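Local atomic coordinates of APL1 (Anopheles gambiae, PDB entry 3O6N), a protein that forms a leucine-rich repeat complex with LRIM1 that regulates complement-like immunity in the mosquito, the domain here probably serving as a protein-binding scaffold. Residues N236-T241 with V253-N258; E261-H266 with N282-L287. One frame throughout, in Å; residues are numbered along the deposited sequence. Where two conformers were deposited one is given.

Contact 1 of 2, residues N236-T241 with V253-N258; sequences NNLTDT and VDLSYN. With NAG (2-acetamido-2-deoxy-beta-D-glucopyranose), chain C.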
# COMPACT_ATOMS: atom_id res chain seq x y z
N ASN A 236 -11.60 3.09 -4.33
CA ASN A 236 -12.31 3.58 -3.16
C ASN A 236 -13.61 4.25 -3.59
O ASN A 236 -14.11 3.97 -4.68
CB ASN A 236 -11.42 4.51 -2.33
CG ASN A 236 -10.48 3.73 -1.41
OD1 ASN A 236 -10.93 3.07 -0.48
ND2 ASN A 236 -9.18 3.80 -1.67
N ASN A 237 -14.16 5.12 -2.75
CA ASN A 237 -15.42 5.78 -3.08
C ASN A 237 -15.33 7.30 -2.98
O ASN A 237 -16.27 7.96 -2.52
CB ASN A 237 -16.55 5.25 -2.18
CG ASN A 237 -16.79 3.76 -2.37
OD1 ASN A 237 -16.07 2.93 -1.81
ND2 ASN A 237 -17.81 3.42 -3.15
N LEU A 238 -14.20 7.85 -3.42
CA LEU A 238 -13.97 9.29 -3.33
C LEU A 238 -14.81 10.07 -4.34
O LEU A 238 -14.95 9.67 -5.49
CB LEU A 238 -12.49 9.61 -3.53
CG LEU A 238 -11.57 9.05 -2.44
CD1 LEU A 238 -10.11 9.16 -2.85
CD2 LEU A 238 -11.84 9.78 -1.13
N THR A 239 -15.37 11.19 -3.89
CA THR A 239 -16.21 12.03 -4.74
C THR A 239 -15.66 13.44 -4.87
O THR A 239 -16.18 14.25 -5.64
CB THR A 239 -17.64 12.11 -4.21
OG1 THR A 239 -17.62 12.65 -2.88
CG2 THR A 239 -18.29 10.74 -4.20
N ASP A 240 -14.62 13.76 -4.11
CA ASP A 240 -14.00 15.08 -4.20
C ASP A 240 -12.48 14.99 -4.08
O ASP A 240 -11.93 13.94 -3.75
CB ASP A 240 -14.57 16.03 -3.14
CG ASP A 240 -13.95 15.82 -1.77
OD1 ASP A 240 -13.70 14.66 -1.39
OD2 ASP A 240 -13.72 16.83 -1.08
N THR A 241 -11.80 16.10 -4.36
CA THR A 241 -10.34 16.13 -4.37
C THR A 241 -9.76 17.34 -3.65
O THR A 241 -8.55 17.54 -3.65
CB THR A 241 -9.80 16.14 -5.81
OG1 THR A 241 -10.45 17.17 -6.55
CG2 THR A 241 -10.03 14.80 -6.49
N VAL A 253 -0.00 10.43 -7.09
CA VAL A 253 -1.26 10.08 -6.44
C VAL A 253 -2.13 9.27 -7.40
O VAL A 253 -2.27 9.62 -8.58
CB VAL A 253 -2.02 11.32 -5.91
CG1 VAL A 253 -2.37 12.27 -7.04
CG2 VAL A 253 -3.26 10.90 -5.15
N ASP A 254 -2.66 8.16 -6.91
CA ASP A 254 -3.53 7.32 -7.73
C ASP A 254 -4.95 7.41 -7.21
O ASP A 254 -5.25 6.95 -6.11
CB ASP A 254 -3.03 5.87 -7.74
CG ASP A 254 -3.73 5.01 -8.79
OD1 ASP A 254 -4.79 5.42 -9.29
OD2 ASP A 254 -3.21 3.92 -9.11
N LEU A 255 -5.82 8.03 -8.01
CA LEU A 255 -7.23 8.20 -7.69
C LEU A 255 -8.12 7.34 -8.59
O LEU A 255 -9.33 7.55 -8.64
CB LEU A 255 -7.63 9.67 -7.88
CG LEU A 255 -6.81 10.68 -7.06
CD1 LEU A 255 -7.14 12.10 -7.48
CD2 LEU A 255 -7.08 10.48 -5.59
N SER A 256 -7.52 6.39 -9.30
CA SER A 256 -8.29 5.57 -10.24
C SER A 256 -9.33 4.73 -9.51
O SER A 256 -9.19 4.44 -8.32
CB SER A 256 -7.37 4.68 -11.08
OG SER A 256 -6.70 3.72 -10.28
N TYR A 257 -10.38 4.35 -10.23
CA TYR A 257 -11.46 3.54 -9.65
C TYR A 257 -12.07 4.20 -8.41
O TYR A 257 -12.16 3.59 -7.34
CB TYR A 257 -10.96 2.13 -9.33
CG TYR A 257 -10.58 1.33 -10.55
CD1 TYR A 257 -11.52 0.58 -11.24
CD2 TYR A 257 -9.27 1.34 -11.02
CE1 TYR A 257 -11.16 -0.15 -12.37
CE2 TYR A 257 -8.91 0.61 -12.15
CZ TYR A 257 -9.86 -0.13 -12.81
OH TYR A 257 -9.49 -0.85 -13.92
N ASN A 258 -12.48 5.45 -8.58
CA ASN A 258 -13.26 6.16 -7.58
C ASN A 258 -14.52 6.73 -8.22
O ASN A 258 -14.92 6.27 -9.29
CB ASN A 258 -12.42 7.24 -6.90
CG ASN A 258 -11.55 6.69 -5.77
OD1 ASN A 258 -12.02 6.50 -4.65
ND2 ASN A 258 -10.28 6.41 -6.07
C1 NAG C . -17.94 1.98 -3.18
C2 NAG C . -19.41 1.74 -2.81
C3 NAG C . -19.91 0.34 -3.15
C4 NAG C . -19.38 -0.16 -4.48
C5 NAG C . -17.88 0.07 -4.57
C6 NAG C . -17.32 -0.43 -5.90
C7 NAG C . -20.41 2.87 -0.91
C8 NAG C . -20.78 2.74 0.54
N2 NAG C . -19.57 1.96 -1.39
O3 NAG C . -21.32 0.35 -3.18
O4 NAG C . -19.67 -1.54 -4.61
O5 NAG C . -17.61 1.45 -4.44
O6 NAG C . -17.83 0.34 -6.96
O7 NAG C . -20.89 3.77 -1.60
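The asparagine ladder of a leucine-rich repeat solenoid takes one of its steps here, where the side-chain amide of Asn258 reaches back to the equivalent turn of the preceding coil, at Asn236 to Leu238. Its OD1 accepts the backbone N-H of Leu238 at 2.8 Å from N to OD1, a nearly straight bond of 169°, with the donor tilted somewhat from the amide plane. OD1 also lies 3.1 Å from CB of Asn236, so that oxygen is tucked tightly into the turn. On the other branch, ND2 of Asn258 donates to O of Leu255 at 3.0 Å and also to O of Leu233; the Leu255 carbonyl is approached from above its plane. With both ends gripped, the buried amide cannot easily rotate. With chi1 at -83°, CG lies beside the backbone N and the amide is brought toward Leu238. Asn258 fills the asparagine position of LxxLxLxxN, with Val253 at its second leucine position. A backbone bond from N of Asn236 to O of Tyr257, 3.1 Å, joins the same two turns. Deeper in, methyl groups meet: CD1 of Leu238 faces CD2 of Leu255 at 4.3 Å, and CG2 of Thr241 approaches CD1 of Leu255 at 4.1 Å. Asn237 points away from this core and carries an N-linked NAG, its ND2 bonded to C1 of the sugar; the same nitrogen is hydrogen-bonded to Glu259.

Contact 2 of 2, residues E261-H266 with N282-L287; sequences EKIMYH and NRLVAL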
# COMPACT_ATOMS: atom_id res chain seq x y z
N GLU A 261 -16.26 13.06 -10.59
CA GLU A 261 -17.03 13.49 -11.76
C GLU A 261 -16.37 14.65 -12.48
O GLU A 261 -16.69 14.92 -13.64
CB GLU A 261 -18.45 13.84 -11.35
CG GLU A 261 -19.23 12.66 -10.81
CD GLU A 261 -20.63 13.03 -10.38
OE1 GLU A 261 -21.02 14.20 -10.56
OE2 GLU A 261 -21.34 12.14 -9.85
N LYS A 262 -15.47 15.34 -11.80
CA LYS A 262 -14.69 16.39 -12.46
C LYS A 262 -13.32 16.57 -11.81
O LYS A 262 -13.13 16.27 -10.64
CB LYS A 262 -15.46 17.71 -12.48
CG LYS A 262 -15.76 18.29 -11.11
CD LYS A 262 -16.64 19.53 -11.24
CE LYS A 262 -17.04 20.07 -9.88
NZ LYS A 262 -18.04 21.17 -10.00
N ILE A 263 -12.38 17.05 -12.61
CA ILE A 263 -11.05 17.40 -12.13
C ILE A 263 -10.77 18.86 -12.49
O ILE A 263 -10.78 19.23 -13.67
CB ILE A 263 -9.96 16.50 -12.74
CG1 ILE A 263 -10.05 15.08 -12.17
CG2 ILE A 263 -8.58 17.09 -12.47
CD1 ILE A 263 -9.70 14.99 -10.68
N MET A 264 -10.56 19.68 -11.47
CA MET A 264 -10.23 21.10 -11.66
C MET A 264 -8.82 21.36 -11.17
O MET A 264 -8.26 20.57 -10.42
CB MET A 264 -11.21 21.98 -10.88
CG MET A 264 -12.63 21.99 -11.41
SD MET A 264 -12.79 22.90 -12.97
CE MET A 264 -14.54 22.68 -13.30
N TYR A 265 -8.25 22.49 -11.58
CA TYR A 265 -6.87 22.80 -11.23
C TYR A 265 -6.72 23.26 -9.78
O TYR A 265 -5.64 23.18 -9.20
CB TYR A 265 -6.31 23.86 -12.18
CG TYR A 265 -7.07 25.17 -12.13
CD1 TYR A 265 -6.80 26.12 -11.16
CD2 TYR A 265 -8.06 25.45 -13.07
CE1 TYR A 265 -7.50 27.32 -11.12
CE2 TYR A 265 -8.76 26.65 -13.03
CZ TYR A 265 -8.47 27.57 -12.06
OH TYR A 265 -9.17 28.76 -12.03
N HIS A 266 -7.82 23.73 -9.19
CA HIS A 266 -7.75 24.36 -7.86
C HIS A 266 -7.03 23.54 -6.79
O HIS A 266 -6.16 24.07 -6.10
CB HIS A 266 -9.15 24.77 -7.39
CG HIS A 266 -9.80 25.79 -8.27
ND1 HIS A 266 -10.71 25.46 -9.25
CD2 HIS A 266 -9.65 27.14 -8.33
CE1 HIS A 266 -11.10 26.56 -9.87
NE2 HIS A 266 -10.47 27.59 -9.33
N ASN A 282 -12.96 6.51 -13.40
CA ASN A 282 -13.86 7.28 -12.57
C ASN A 282 -15.10 7.58 -13.39
O ASN A 282 -15.49 6.79 -14.24
CB ASN A 282 -13.18 8.55 -12.05
CG ASN A 282 -12.33 8.30 -10.82
OD1 ASN A 282 -12.76 8.58 -9.70
ND2 ASN A 282 -11.13 7.76 -11.01
N ARG A 283 -15.72 8.73 -13.14
CA ARG A 283 -16.88 9.13 -13.93
C ARG A 283 -16.71 10.56 -14.42
O ARG A 283 -17.66 11.33 -14.43
CB ARG A 283 -18.16 8.99 -13.11
CG ARG A 283 -18.35 7.60 -12.51
CD ARG A 283 -19.79 7.38 -12.07
NE ARG A 283 -20.22 8.36 -11.08
CZ ARG A 283 -20.41 8.08 -9.79
NH1 ARG A 283 -20.23 6.84 -9.34
NH2 ARG A 283 -20.80 9.03 -8.96
N LEU A 284 -15.49 10.90 -14.84
CA LEU A 284 -15.18 12.27 -15.21
C LEU A 284 -15.95 12.71 -16.45
O LEU A 284 -15.94 12.03 -17.47
CB LEU A 284 -13.68 12.44 -15.46
CG LEU A 284 -12.74 12.04 -14.34
CD1 LEU A 284 -11.32 12.38 -14.75
CD2 LEU A 284 -13.12 12.74 -13.04
N VAL A 285 -16.60 13.86 -16.34
CA VAL A 285 -17.26 14.48 -17.48
C VAL A 285 -16.66 15.85 -17.75
O VAL A 285 -16.98 16.49 -18.75
CB VAL A 285 -18.78 14.63 -17.25
CG1 VAL A 285 -19.45 13.27 -17.19
CG2 VAL A 285 -19.06 15.44 -15.99
N ALA A 286 -15.80 16.31 -16.84
CA ALA A 286 -15.23 17.65 -16.94
C ALA A 286 -13.78 17.67 -16.49
O ALA A 286 -13.42 17.07 -15.47
CB ALA A 286 -16.05 18.63 -16.13
N LEU A 287 -12.94 18.38 -17.24
CA LEU A 287 -11.53 18.48 -16.91
C LEU A 287 -11.00 19.89 -17.19
O LEU A 287 -11.05 20.36 -18.33
CB LEU A 287 -10.73 17.48 -17.75
CG LEU A 287 -9.21 17.60 -17.64
CD1 LEU A 287 -8.75 17.14 -16.27
CD2 LEU A 287 -8.53 16.78 -18.73
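Two backbone hydrogen bonds tie Glu261 and Ile263 to the segment 282-287 of the next coil. N of Val285 donates to O of Glu261 at 2.9 Å, and N of Ile263 donates to O of Ala286 at 3.0 Å; both are close to straight. Ile263 and Leu287 form a parallel bridge in a short, weakly bonded pair of strands, 262-264 with 286-288, which lies apart from the long run of parallel strands to which 252-254 and 276-278 belong. Successive leucine-rich repeats thus stay in step beyond their main strands. The buried N of Ala286 has no partner, so the pairing is incomplete.

Apolar contacts line the buried side of this ribbon. CD1 of Leu287 rests against CB and CG2 of Ile263, 3.8 Å from CB, the two side chains running alongside each other; CG of Leu287 stands opposite the backbone N (chi1 173°), and this brings the methyl to its neighbour. CG1 of Ile263 also meets CD1 of Leu284 at 3.9 Å. On the other side, CB of Lys262 touches CB of Ala286 at 3.8 Å, while the lysine's extended chain leads its amine away.

At the exposed end is a salt bridge: OE2 of Glu261 uses its anti lone pair to accept from NH2 of Arg283 at 3.3 Å. The oxygen lies in the guanidinium plane, at its edge, though the two flat groups are turned 56° apart. The bond is long, Glu261 exposed and Glu259 a weak second partner of Arg283, so solvent probably screens the attraction, while the methyls are buried.

Contact 1 and contact 2 follow each other along the chain and up the solenoid, with centres about 11 Å apart. The join between them is Asn282, which opens the second segment of contact 2: its ND2 lies 3.0 Å from O of Leu255, a probable hydrogen bond, and its OD1 accepts from N of Leu260. Asn258 and Asn282 reach the same Leu255 carbonyl, consecutive rungs of one asparagine ladder. Contact 1 is buried and contact 2 only partly so. Glu259 serves both: its OE2 is hydrogen-bonded to ND2 of glycosylated Asn237, and its OE1 makes a long, weak ion pair with Arg283, whose side chain is about 7 Å at the nearest atoms from the NAG on Asn237.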